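Side-chain contacts in perosamine synthetase (PDB 3BN1), which catalyses the pyridoxal 5'-phosphate-dependent transfer of an amino group from L-glutamate to GDP-4-keto-6-deoxy-D-mannose, giving GDP-perosamine for O-antigen synthesis: residues Pro132-Leu135 against Ile139-Met142; Arg110-Asp115 against Met289-Leu294; Ala116-Ala121 against Thr334-Ile339; Lys171-Leu176 against Ala180-Phe185. One frame throughout, in Å; residues are numbered along the deposited sequence.

Contact 1 (Pro132-Leu135 against Ile139-Met142); sequences PVHL and ICDM
The backbone N of Cys140 donates to His134 ND1 over 3.1 Å in a nearly straight bond (165° at the hydrogen). The donor lies 39° out of the imidazole plane. The other ring nitrogen, NE2, is bonded to Glu158 OE1 of strand 155-159. Held through both nitrogens, the imidazole has its rotation fixed between the loop and the central sheet.

Ile139 covers one ring face. Its CG2, anti to the backbone N while CG1 lies beside it (chi1 -63°), stands 3.9 Å from the centroid of the His134 ring in a CH-pi contact, displaced toward the CE1 side. Two sulfurs approach the ring at its edge: Cys140 SG, 3.7 Å from His134 ND1, and Met142 SD, 3.8 Å from His134 CE1. The Met142 chain bends at both chi2 and chi3, which brings SD and CE back against Pro132; SD is 4.0 Å from Pro132 CG, and the two side chains cross at about a right angle. Cys140 SG also lies 3.1 Å from Val133 O and packs on Pro132 CB at 3.8 Å. His134 is the centre of an inverse gamma turn, with a weak bond from Leu135 N to Val133 O.

The contact closes the buried loop leading from parallel strand 127-130 in the central sheet of the PLP aminotransferase fold to helix 142-151. Backbone bonds from Pro132 and His134 to Asp159 tie it to strand 155-159, Met142 leans on Val156 of that strand and on Tyr168, and Ile145 of helix 142-151 covers Pro132 and Cys140.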
loop_
_atom_site.group_PDB
_atom_site.type_symbol
_atom_site.label_atom_id
_atom_site.label_comp_id
_atom_site.label_asym_id
_atom_site.label_seq_id
_atom_site.Cartn_x
_atom_site.Cartn_y
_atom_site.Cartn_z
ATOM N N PRO A 132 -14.312 5.972 16.473
ATOM C CA PRO A 132 -15.525 5.170 16.402
ATOM C C PRO A 132 -15.423 4.283 15.118
ATOM O O PRO A 132 -14.902 4.694 14.067
ATOM C CB PRO A 132 -16.644 6.234 16.298
ATOM C CG PRO A 132 -15.936 7.386 15.658
ATOM C CD PRO A 132 -14.621 7.421 16.386
ATOM N N VAL A 133 -15.884 3.037 15.211
ATOM C CA VAL A 133 -15.901 2.169 14.058
ATOM C C VAL A 133 -17.369 1.823 13.781
ATOM O O VAL A 133 -18.060 1.312 14.664
ATOM C CB VAL A 133 -15.113 0.882 14.278
ATOM C CG1 VAL A 133 -15.239 -0.045 13.069
ATOM C CG2 VAL A 133 -13.668 1.193 14.694
ATOM N N HIS A 134 -17.796 2.030 12.529
ATOM C CA HIS A 134 -19.190 1.740 12.141
ATOM C C HIS A 134 -19.292 0.262 11.675
ATOM O O HIS A 134 -19.266 -0.052 10.502
ATOM C CB HIS A 134 -19.680 2.765 11.073
ATOM C CG HIS A 134 -19.343 4.197 11.378
ATOM N ND1 HIS A 134 -19.526 4.758 12.625
ATOM C CD2 HIS A 134 -18.978 5.225 10.565
ATOM C CE1 HIS A 134 -19.194 6.039 12.592
ATOM N NE2 HIS A 134 -18.883 6.358 11.346
ATOM N N LEU A 135 -19.416 -0.656 12.633
ATOM C CA LEU A 135 -19.413 -2.072 12.319
ATOM C C LEU A 135 -20.631 -2.567 11.551
ATOM O O LEU A 135 -21.760 -2.204 11.891
ATOM C CB LEU A 135 -19.338 -2.812 13.636
ATOM C CG LEU A 135 -17.984 -2.917 14.319
ATOM C CD1 LEU A 135 -18.137 -3.917 15.516
ATOM C CD2 LEU A 135 -16.923 -3.364 13.300
ATOM N N ILE A 139 -23.715 3.165 11.567
ATOM C CA ILE A 139 -22.969 4.297 12.231
ATOM C C ILE A 139 -23.105 4.309 13.763
ATOM O O ILE A 139 -24.200 4.095 14.297
ATOM C CB ILE A 139 -23.358 5.655 11.577
ATOM C CG1 ILE A 139 -22.920 5.658 10.085
ATOM C CG2 ILE A 139 -22.760 6.834 12.344
ATOM C CD1 ILE A 139 -23.401 6.793 9.200
ATOM N N CYS A 140 -22.005 4.529 14.494
ATOM C CA CYS A 140 -22.090 4.601 15.949
ATOM C C CYS A 140 -22.937 5.809 16.336
ATOM O O CYS A 140 -23.276 6.642 15.486
ATOM C CB CYS A 140 -20.708 4.915 16.514
ATOM S SG CYS A 140 -19.473 3.633 16.111
ATOM N N ASP A 141 -23.284 5.883 17.621
ATOM C CA ASP A 141 -24.069 7.011 18.110
ATOM C C ASP A 141 -23.201 8.255 18.215
ATOM O O ASP A 141 -22.672 8.603 19.283
ATOM C CB ASP A 141 -24.721 6.681 19.453
ATOM C CG ASP A 141 -25.936 7.593 19.746
ATOM O OD1 ASP A 141 -26.348 8.422 18.906
ATOM O OD2 ASP A 141 -26.534 7.449 20.821
ATOM N N MET A 142 -23.050 8.893 17.072
ATOM C CA MET A 142 -22.139 10.023 16.915
ATOM C C MET A 142 -22.273 11.256 17.747
ATOM O O MET A 142 -21.296 11.805 18.229
ATOM C CB MET A 142 -21.902 10.370 15.445
ATOM C CG MET A 142 -21.319 9.220 14.660
ATOM S SD MET A 142 -19.655 8.731 15.281
ATOM C CE MET A 142 -18.659 10.275 15.097
#

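Contact 2 (Arg110-Asp115 against Met289-Leu294)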
loop_
_atom_site.group_PDB
_atom_site.type_symbol
_atom_site.label_atom_id
_atom_site.label_comp_id
_atom_site.label_asym_id
_atom_site.label_seq_id
_atom_site.Cartn_x
_atom_site.Cartn_y
_atom_site.Cartn_z
ATOM N N ARG A 110 -26.127 -4.309 21.510
ATOM C CA ARG A 110 -27.125 -4.393 20.464
ATOM C C ARG A 110 -26.662 -3.987 19.101
ATOM O O ARG A 110 -26.871 -4.687 18.123
ATOM C CB ARG A 110 -28.341 -3.575 20.877
ATOM C CG ARG A 110 -29.266 -4.426 21.746
ATOM C CD ARG A 110 -30.668 -3.789 22.002
ATOM N NE ARG A 110 -30.509 -2.340 22.155
ATOM C CZ ARG A 110 -31.450 -1.407 22.041
ATOM N NH1 ARG A 110 -32.738 -1.709 21.823
ATOM N NH2 ARG A 110 -31.053 -0.144 22.182
ATOM N N THR A 111 -25.956 -2.879 19.055
ATOM C CA THR A 111 -25.477 -2.420 17.773
ATOM C C THR A 111 -24.054 -2.841 17.485
ATOM O O THR A 111 -23.551 -2.469 16.417
ATOM C CB THR A 111 -25.408 -0.844 17.740
ATOM O OG1 THR A 111 -24.440 -0.368 18.678
ATOM C CG2 THR A 111 -26.709 -0.196 18.107
ATOM N N PHE A 112 -23.363 -3.418 18.480
ATOM C CA PHE A 112 -21.956 -3.776 18.346
ATOM C C PHE A 112 -21.027 -2.572 18.258
ATOM O O PHE A 112 -19.805 -2.771 17.997
ATOM C CB PHE A 112 -21.622 -4.715 17.165
ATOM C CG PHE A 112 -22.522 -5.899 17.058
ATOM C CD1 PHE A 112 -22.320 -7.026 17.876
ATOM C CD2 PHE A 112 -23.606 -5.901 16.157
ATOM C CE1 PHE A 112 -23.168 -8.154 17.791
ATOM C CE2 PHE A 112 -24.485 -7.019 16.093
ATOM C CZ PHE A 112 -24.258 -8.132 16.908
ATOM N N ASN A 113 -21.551 -1.361 18.501
ATOM C CA ASN A 113 -20.715 -0.158 18.362
ATOM C C ASN A 113 -20.221 0.469 19.637
ATOM O O ASN A 113 -20.746 0.203 20.733
ATOM C CB ASN A 113 -21.351 0.905 17.442
ATOM C CG ASN A 113 -21.299 0.474 15.990
ATOM O OD1 ASN A 113 -20.383 -0.254 15.581
ATOM N ND2 ASN A 113 -22.309 0.823 15.228
ATOM N N LEU A 114 -19.146 1.226 19.481
ATOM C CA LEU A 114 -18.541 1.967 20.576
ATOM C C LEU A 114 -19.583 2.472 21.572
ATOM O O LEU A 114 -20.509 3.186 21.203
ATOM C CB LEU A 114 -17.798 3.162 19.977
ATOM C CG LEU A 114 -16.814 3.756 20.964
ATOM C CD1 LEU A 114 -15.843 4.566 20.080
ATOM C CD2 LEU A 114 -17.527 4.633 21.998
ATOM N N ASP A 115 -19.412 2.160 22.858
ATOM C CA ASP A 115 -20.391 2.626 23.827
ATOM C C ASP A 115 -19.992 4.026 24.346
ATOM O O ASP A 115 -19.022 4.198 25.097
ATOM C CB ASP A 115 -20.428 1.574 24.899
ATOM C CG ASP A 115 -21.453 1.915 25.980
ATOM O OD1 ASP A 115 -21.990 3.047 25.976
ATOM O OD2 ASP A 115 -21.680 1.060 26.853
ATOM N N MET A 289 -22.834 -6.714 6.571
ATOM C CA MET A 289 -23.074 -8.092 6.953
ATOM C C MET A 289 -24.253 -8.100 7.888
ATOM O O MET A 289 -24.329 -7.210 8.760
ATOM C CB MET A 289 -21.892 -8.530 7.802
ATOM C CG MET A 289 -20.618 -8.452 6.990
ATOM S SD MET A 289 -19.933 -10.037 6.712
ATOM C CE MET A 289 -18.605 -9.791 7.911
ATOM N N TYR A 290 -25.117 -9.103 7.701
ATOM C CA TYR A 290 -26.273 -9.378 8.565
ATOM C C TYR A 290 -25.800 -10.250 9.752
ATOM O O TYR A 290 -25.366 -11.391 9.548
ATOM C CB TYR A 290 -27.402 -10.019 7.751
ATOM C CG TYR A 290 -28.675 -10.138 8.506
ATOM C CD1 TYR A 290 -28.888 -11.237 9.397
ATOM C CD2 TYR A 290 -29.676 -9.167 8.352
ATOM C CE1 TYR A 290 -30.110 -11.372 10.096
ATOM C CE2 TYR A 290 -30.909 -9.303 9.040
ATOM C CZ TYR A 290 -31.100 -10.371 9.921
ATOM O OH TYR A 290 -32.322 -10.421 10.571
ATOM N N THR A 291 -25.741 -9.637 10.948
ATOM C CA THR A 291 -25.111 -10.241 12.116
ATOM C C THR A 291 -26.092 -10.625 13.228
ATOM O O THR A 291 -26.787 -9.774 13.758
ATOM C CB THR A 291 -23.928 -9.304 12.655
ATOM O OG1 THR A 291 -22.970 -9.012 11.617
ATOM C CG2 THR A 291 -23.154 -9.895 13.858
ATOM N N VAL A 292 -26.169 -11.916 13.568
ATOM C CA VAL A 292 -27.030 -12.345 14.667
ATOM C C VAL A 292 -26.125 -12.746 15.838
ATOM O O VAL A 292 -24.909 -12.937 15.654
ATOM C CB VAL A 292 -27.863 -13.634 14.359
ATOM C CG1 VAL A 292 -28.950 -13.451 13.314
ATOM C CG2 VAL A 292 -27.014 -14.833 14.012
ATOM N N ARG A 293 -26.726 -12.906 17.022
ATOM C CA ARG A 293 -26.016 -13.420 18.189
ATOM C C ARG A 293 -26.857 -14.638 18.502
ATOM O O ARG A 293 -28.108 -14.623 18.503
ATOM C CB ARG A 293 -25.894 -12.464 19.394
ATOM C CG ARG A 293 -25.232 -11.154 18.960
ATOM C CD ARG A 293 -25.127 -10.134 20.090
ATOM N NE ARG A 293 -24.464 -10.723 21.231
ATOM C CZ ARG A 293 -24.296 -10.157 22.430
ATOM N NH1 ARG A 293 -24.721 -8.926 22.652
ATOM N NH2 ARG A 293 -23.708 -10.845 23.413
ATOM N N LEU A 294 -26.124 -15.730 18.609
ATOM C CA LEU A 294 -26.727 -17.002 18.875
ATOM C C LEU A 294 -27.415 -16.935 20.209
ATOM O O LEU A 294 -26.961 -16.257 21.148
ATOM C CB LEU A 294 -25.680 -18.119 18.851
ATOM C CG LEU A 294 -25.033 -18.276 17.476
ATOM C CD1 LEU A 294 -24.666 -19.720 17.385
ATOM C CD2 LEU A 294 -25.905 -17.842 16.290
#
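Across this contact the meeting is apolar: the outer end of the Phe112 ring rests on Thr291 and on the aliphatic part of Arg293. Thr291 supplies its methyl, CG2, which lies 3.7 Å from Phe112 CZ; a chi1 of -55° puts OG1 beside the backbone N and so CG2 anti to it. Arg293 CD comes to 3.6 Å from Phe112 CE1, and Arg293 CG is 3.8 Å from Phe112 CZ. The arginine chain and the phenyl group run past one another in opposite directions, the guanidinium plane turned 55° from the ring, so methylene groups rather than a stacked guanidinium touch the ring.

The polar end of Arg293 is bonded outside the contact: NE forms a salt bridge with Asp346, and NH1 donates to Pro109 O, which fixes the arginine. Within 110-115, Asn113 N donates to Thr111 OG1 over 3.1 Å, closing an ST turn around Phe112.

Cys343 of helix 338-346 also touches both Phe112 and Arg293. The loop following edge strand 101-105 of the large sheet thus packs on strand 290-294 of the four-stranded antiparallel sheet, joining the large PLP-binding part of the aspartate aminotransferase fold to its smaller C-terminal part.

Contact 3 (Ala116-Ala121 against Thr334-Ile339); sequences AAKLEA and TDDLKI
Lys118 and Asp336 form a salt bridge at the protein surface, joining the short, weakly bonded helix 116-119 to an ST turn in the loop before helix 338-346. The ammonium NZ donates a weak bond to Asp336 OD1, with 3.4 Å between Lys118 NZ and that oxygen. Both side chains point across the gap and arrive from opposite directions, the carboxylate carried out by a chi1 of -158° that sets CG anti to the backbone N. The lysine bends at chi3 and chi4, and its CE comes closer to Asp336 OD2 than is normal for carbon and oxygen, so the placing of the lysine end is doubtful.

Other polar groups find partners within the segments or in neighbouring parts of the fold. Asp336 N donates to Thr334 OG1 over 3.2 Å (162°), closing an ST turn that ends at the aspartate. Glu120 turns toward the end of helix 142-151, where OE2 meets Arg151 in a salt bridge and, just beyond the helix, His152. Ile339 N, in the first turn of its helix, is bonded to Asp106 OD2. At the start of helix 116-119, Asp115 OD1 caps Ala117 N, and within it Leu119 N donates to Ala116 O at 3.2 Å.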
loop_
_atom_site.group_PDB
_atom_site.type_symbol
_atom_site.label_atom_id
_atom_site.label_comp_id
_atom_site.label_asym_id
_atom_site.label_seq_id
_atom_site.Cartn_x
_atom_site.Cartn_y
_atom_site.Cartn_z
ATOM N N ALA A 116 -20.668 5.048 23.833
ATOM C CA ALA A 116 -20.332 6.452 24.178
ATOM C C ALA A 116 -20.299 6.784 25.660
ATOM O O ALA A 116 -19.492 7.602 26.131
ATOM C CB ALA A 116 -21.187 7.444 23.420
ATOM N N ALA A 117 -21.097 6.015 26.385
ATOM C CA ALA A 117 -21.167 6.136 27.828
ATOM C C ALA A 117 -19.927 5.637 28.539
ATOM O O ALA A 117 -19.817 5.916 29.727
ATOM C CB ALA A 117 -22.399 5.473 28.393
ATOM N N LYS A 118 -19.033 4.909 27.860
ATOM C CA LYS A 118 -17.822 4.388 28.524
ATOM C C LYS A 118 -16.597 5.206 28.113
ATOM O O LYS A 118 -15.468 5.020 28.575
ATOM C CB LYS A 118 -17.626 2.894 28.202
ATOM C CG LYS A 118 -18.820 2.080 28.668
ATOM C CD LYS A 118 -18.496 0.601 28.964
ATOM C CE LYS A 118 -18.812 0.273 30.450
ATOM N NZ LYS A 118 -19.842 -0.800 30.702
ATOM N N LEU A 119 -16.834 6.161 27.240
ATOM C CA LEU A 119 -15.719 6.959 26.765
ATOM C C LEU A 119 -15.025 7.861 27.774
ATOM O O LEU A 119 -13.783 7.876 27.902
ATOM C CB LEU A 119 -16.266 7.842 25.658
ATOM C CG LEU A 119 -15.612 8.173 24.329
ATOM C CD1 LEU A 119 -14.787 6.963 23.814
ATOM C CD2 LEU A 119 -16.788 8.632 23.407
ATOM N N GLU A 120 -15.812 8.700 28.446
ATOM C CA GLU A 120 -15.197 9.737 29.268
ATOM C C GLU A 120 -14.185 9.339 30.273
ATOM O O GLU A 120 -13.188 10.016 30.454
ATOM C CB GLU A 120 -16.189 10.721 29.860
ATOM C CG GLU A 120 -15.640 12.104 29.727
ATOM C CD GLU A 120 -16.689 13.113 29.980
ATOM O OE1 GLU A 120 -17.862 12.678 29.977
ATOM O OE2 GLU A 120 -16.333 14.297 30.164
ATOM N N ALA A 121 -14.497 8.240 30.937
ATOM C CA ALA A 121 -13.669 7.705 31.983
ATOM C C ALA A 121 -12.374 7.188 31.378
ATOM O O ALA A 121 -11.471 6.774 32.102
ATOM C CB ALA A 121 -14.410 6.549 32.607
ATOM N N THR A 334 -8.673 -4.914 29.798
ATOM C CA THR A 334 -9.247 -4.335 31.006
ATOM C C THR A 334 -10.424 -5.158 31.492
ATOM O O THR A 334 -10.914 -6.040 30.778
ATOM C CB THR A 334 -9.582 -2.845 30.960
ATOM O OG1 THR A 334 -10.856 -2.692 30.341
ATOM C CG2 THR A 334 -8.522 -2.143 30.125
ATOM N N ASP A 335 -10.864 -4.926 32.723
ATOM C CA ASP A 335 -12.028 -5.675 33.200
ATOM C C ASP A 335 -13.384 -5.031 32.736
ATOM O O ASP A 335 -14.482 -5.392 33.165
ATOM C CB ASP A 335 -11.913 -5.962 34.699
ATOM C CG ASP A 335 -11.873 -4.710 35.557
ATOM O OD1 ASP A 335 -12.587 -3.756 35.196
ATOM O OD2 ASP A 335 -11.170 -4.687 36.603
ATOM N N ASP A 336 -13.324 -4.072 31.819
ATOM C CA ASP A 336 -14.548 -3.403 31.374
ATOM C C ASP A 336 -14.668 -3.473 29.874
ATOM O O ASP A 336 -14.996 -2.479 29.179
ATOM C CB ASP A 336 -14.550 -1.933 31.778
ATOM C CG ASP A 336 -15.976 -1.342 31.819
ATOM O OD1 ASP A 336 -16.928 -2.135 31.811
ATOM O OD2 ASP A 336 -16.215 -0.112 31.844
ATOM N N LEU A 337 -14.421 -4.680 29.404
ATOM C CA LEU A 337 -14.573 -5.049 27.970
ATOM C C LEU A 337 -15.484 -6.285 27.822
ATOM O O LEU A 337 -15.451 -7.043 26.842
ATOM C CB LEU A 337 -13.225 -5.288 27.276
ATOM C CG LEU A 337 -12.345 -4.028 27.302
ATOM C CD1 LEU A 337 -10.942 -4.442 26.935
ATOM C CD2 LEU A 337 -12.888 -2.809 26.418
ATOM N N LYS A 338 -16.351 -6.443 28.816
ATOM C CA LYS A 338 -17.210 -7.609 28.857
ATOM C C LYS A 338 -18.208 -7.740 27.706
ATOM O O LYS A 338 -18.504 -8.851 27.294
ATOM C CB LYS A 338 -17.833 -7.735 30.256
ATOM C CG LYS A 338 -16.756 -7.985 31.350
ATOM C CD LYS A 338 -17.214 -7.828 32.825
ATOM C CE LYS A 338 -17.348 -9.167 33.575
ATOM N NZ LYS A 338 -16.626 -10.298 32.904
ATOM N N ILE A 339 -18.747 -6.628 27.202
ATOM C CA ILE A 339 -19.728 -6.740 26.124
ATOM C C ILE A 339 -19.004 -7.213 24.879
ATOM O O ILE A 339 -19.458 -8.152 24.228
ATOM C CB ILE A 339 -20.547 -5.471 25.791
ATOM C CG1 ILE A 339 -21.314 -4.903 26.991
ATOM C CG2 ILE A 339 -21.595 -5.836 24.730
ATOM C CD1 ILE A 339 -22.176 -5.971 27.710
#

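Contact 4 (Lys171-Leu176 against Ala180-Phe185); sequences KKSGSL and ATFSFF
Gly174 and Ser173, the inner residues of a type II beta turn from Lys172 to Ser175, pack on Ala180 and Phe182 of strand 179-183 in the central sheet of this aminotransferase fold. The packing is tight at the glycine, whose backbone angles (98°/-19°) suit that residue: Gly174 CA lies directly against the methyl and the ring, 3.5 Å from Ala180 CB and 3.7 Å from Phe182 CZ. Phe47 meets the Phe182 ring edge-to-face.

Polar atoms meet the rim of the phenyl group. Ser173 O lies in the ring plane at its edge, 3.6 Å from Phe182 CZ, while Ser173 OG is 3.7 Å from Phe182 CE2.

Hydrogen bonds hold the surroundings. The Ser173 hydroxyl is bonded to Ala163 O, and Gly174 N donates to Glu158, whose carboxylate also takes Leu176 N. Farther along the strand, Ser183 OG accepts from Phe185 N over 3.1 Å in an ST turn and is hydrogen-bonded to the phosphate of the pyridoxal phosphate-modified Lys188; Phe185 itself touches the bound 2-oxoglutarate. Back in the beta turn, Lys172 O accepts from two donors: Ser175 N at 3.2 Å, and Ser175 OG on a lone pair in the carbonyl plane at 2.6 Å.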
loop_
_atom_site.group_PDB
_atom_site.type_symbol
_atom_site.label_atom_id
_atom_site.label_comp_id
_atom_site.label_asym_id
_atom_site.label_seq_id
_atom_site.Cartn_x
_atom_site.Cartn_y
_atom_site.Cartn_z
ATOM N N LYS A 171 -26.673 12.930 7.820
ATOM C CA LYS A 171 -25.293 12.998 7.314
ATOM C C LYS A 171 -24.814 11.620 6.926
ATOM O O LYS A 171 -25.156 10.652 7.582
ATOM C CB LYS A 171 -24.426 13.521 8.447
ATOM C CG LYS A 171 -24.818 14.987 8.876
ATOM C CD LYS A 171 -23.745 15.465 9.851
ATOM C CE LYS A 171 -23.141 16.786 9.385
ATOM N NZ LYS A 171 -21.737 16.574 8.945
ATOM N N LYS A 172 -24.002 11.553 5.888
ATOM C CA LYS A 172 -23.453 10.293 5.416
ATOM C C LYS A 172 -22.261 9.900 6.292
ATOM O O LYS A 172 -21.627 10.780 6.890
ATOM C CB LYS A 172 -22.946 10.542 4.000
ATOM C CG LYS A 172 -24.063 10.319 2.975
ATOM C CD LYS A 172 -24.079 8.915 2.397
ATOM C CE LYS A 172 -25.320 8.792 1.507
ATOM N NZ LYS A 172 -25.134 9.645 0.275
ATOM N N SER A 173 -21.969 8.597 6.390
ATOM C CA SER A 173 -20.731 8.142 7.072
ATOM C C SER A 173 -19.617 8.921 6.318
ATOM O O SER A 173 -19.735 9.225 5.123
ATOM C CB SER A 173 -20.484 6.644 6.781
ATOM O OG SER A 173 -20.689 6.423 5.384
ATOM N N GLY A 174 -18.554 9.271 7.024
ATOM C CA GLY A 174 -17.447 9.972 6.426
ATOM C C GLY A 174 -17.484 11.470 6.634
ATOM O O GLY A 174 -16.428 12.108 6.536
ATOM N N SER A 175 -18.652 12.026 6.961
ATOM C CA SER A 175 -18.759 13.495 7.121
ATOM C C SER A 175 -18.822 13.893 8.571
ATOM O O SER A 175 -18.999 15.100 8.845
ATOM C CB SER A 175 -20.080 14.041 6.499
ATOM O OG SER A 175 -21.206 13.366 7.035
ATOM N N LEU A 176 -18.810 12.880 9.458
ATOM C CA LEU A 176 -19.042 13.109 10.887
ATOM C C LEU A 176 -17.862 13.501 11.763
ATOM O O LEU A 176 -18.018 14.349 12.630
ATOM C CB LEU A 176 -19.736 11.894 11.538
ATOM C CG LEU A 176 -21.018 11.504 10.830
ATOM C CD1 LEU A 176 -21.136 10.006 10.806
ATOM C CD2 LEU A 176 -22.251 12.190 11.472
ATOM N N ALA A 180 -12.336 10.582 8.083
ATOM C CA ALA A 180 -12.880 9.216 8.230
ATOM C C ALA A 180 -12.188 8.413 7.162
ATOM O O ALA A 180 -11.700 8.989 6.175
ATOM C CB ALA A 180 -14.367 9.201 7.905
ATOM N N THR A 181 -12.257 7.084 7.304
ATOM C CA THR A 181 -11.655 6.207 6.298
ATOM C C THR A 181 -12.639 5.109 5.865
ATOM O O THR A 181 -13.612 4.749 6.564
ATOM C CB THR A 181 -10.343 5.592 6.796
ATOM O OG1 THR A 181 -10.694 4.732 7.863
ATOM C CG2 THR A 181 -9.438 6.670 7.409
ATOM N N PHE A 182 -12.382 4.651 4.647
ATOM C CA PHE A 182 -13.155 3.600 4.036
ATOM C C PHE A 182 -12.243 2.587 3.380
ATOM O O PHE A 182 -11.099 2.887 2.985
ATOM C CB PHE A 182 -14.051 4.150 2.929
ATOM C CG PHE A 182 -15.063 5.131 3.407
ATOM C CD1 PHE A 182 -14.729 6.493 3.533
ATOM C CD2 PHE A 182 -16.351 4.703 3.706
ATOM C CE1 PHE A 182 -15.670 7.408 4.026
ATOM C CE2 PHE A 182 -17.349 5.606 4.039
ATOM C CZ PHE A 182 -17.005 6.973 4.241
ATOM N N SER A 183 -12.815 1.410 3.220
ATOM C CA SER A 183 -12.113 0.282 2.611
ATOM C C SER A 183 -12.864 -0.224 1.370
ATOM O O SER A 183 -14.085 -0.429 1.397
ATOM C CB SER A 183 -12.100 -0.893 3.573
ATOM O OG SER A 183 -11.568 -2.029 2.891
ATOM N N PHE A 184 -12.133 -0.480 0.290
ATOM C CA PHE A 184 -12.744 -1.048 -0.923
ATOM C C PHE A 184 -12.084 -2.393 -1.115
ATOM O O PHE A 184 -11.980 -2.907 -2.222
ATOM C CB PHE A 184 -12.502 -0.146 -2.106
ATOM C CG PHE A 184 -12.826 1.296 -1.806
ATOM C CD1 PHE A 184 -14.106 1.643 -1.375
ATOM C CD2 PHE A 184 -11.896 2.327 -2.038
ATOM C CE1 PHE A 184 -14.436 2.987 -1.110
ATOM C CE2 PHE A 184 -12.203 3.667 -1.765
ATOM C CZ PHE A 184 -13.495 4.008 -1.313
ATOM N N PHE A 185 -11.753 -3.034 -0.003
ATOM C CA PHE A 185 -11.256 -4.411 -0.110
ATOM C C PHE A 185 -12.339 -5.236 -0.850
ATOM O O PHE A 185 -13.501 -4.830 -0.982
ATOM C CB PHE A 185 -11.027 -4.918 1.321
ATOM C CG PHE A 185 -10.464 -6.288 1.374
ATOM C CD1 PHE A 185 -9.275 -6.571 0.723
ATOM C CD2 PHE A 185 -11.134 -7.295 2.040
ATOM C CE1 PHE A 185 -8.742 -7.841 0.737
ATOM C CE2 PHE A 185 -10.610 -8.559 2.037
ATOM C CZ PHE A 185 -9.403 -8.832 1.387
#

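How the contacts relate
Contacts 1, 2 and 4 are buried, whereas contact 3 lies at the surface, and the chemistry differs accordingly: a weak salt bridge across contact 3; a buried backbone-to-imidazole bond with sulfur and CH-pi contacts in contact 1; apolar contacts in contact 2; glycine and ring packing in contact 4. Contacts 1 and 4 share Glu158, which binds the imidazole of one and backbone amides of the other, and they touch where Ile139 and Met142 meet Ser173 and Leu176. A probable hydrogen bond from Leu135 N to Asn113 OD1 joins contacts 1 and 2. Contacts 2 and 3 use consecutive segments, 110-115 and 116-121, and touch through Leu114 and Leu119. The centres of contacts 3 and 4 are about 24 Å apart.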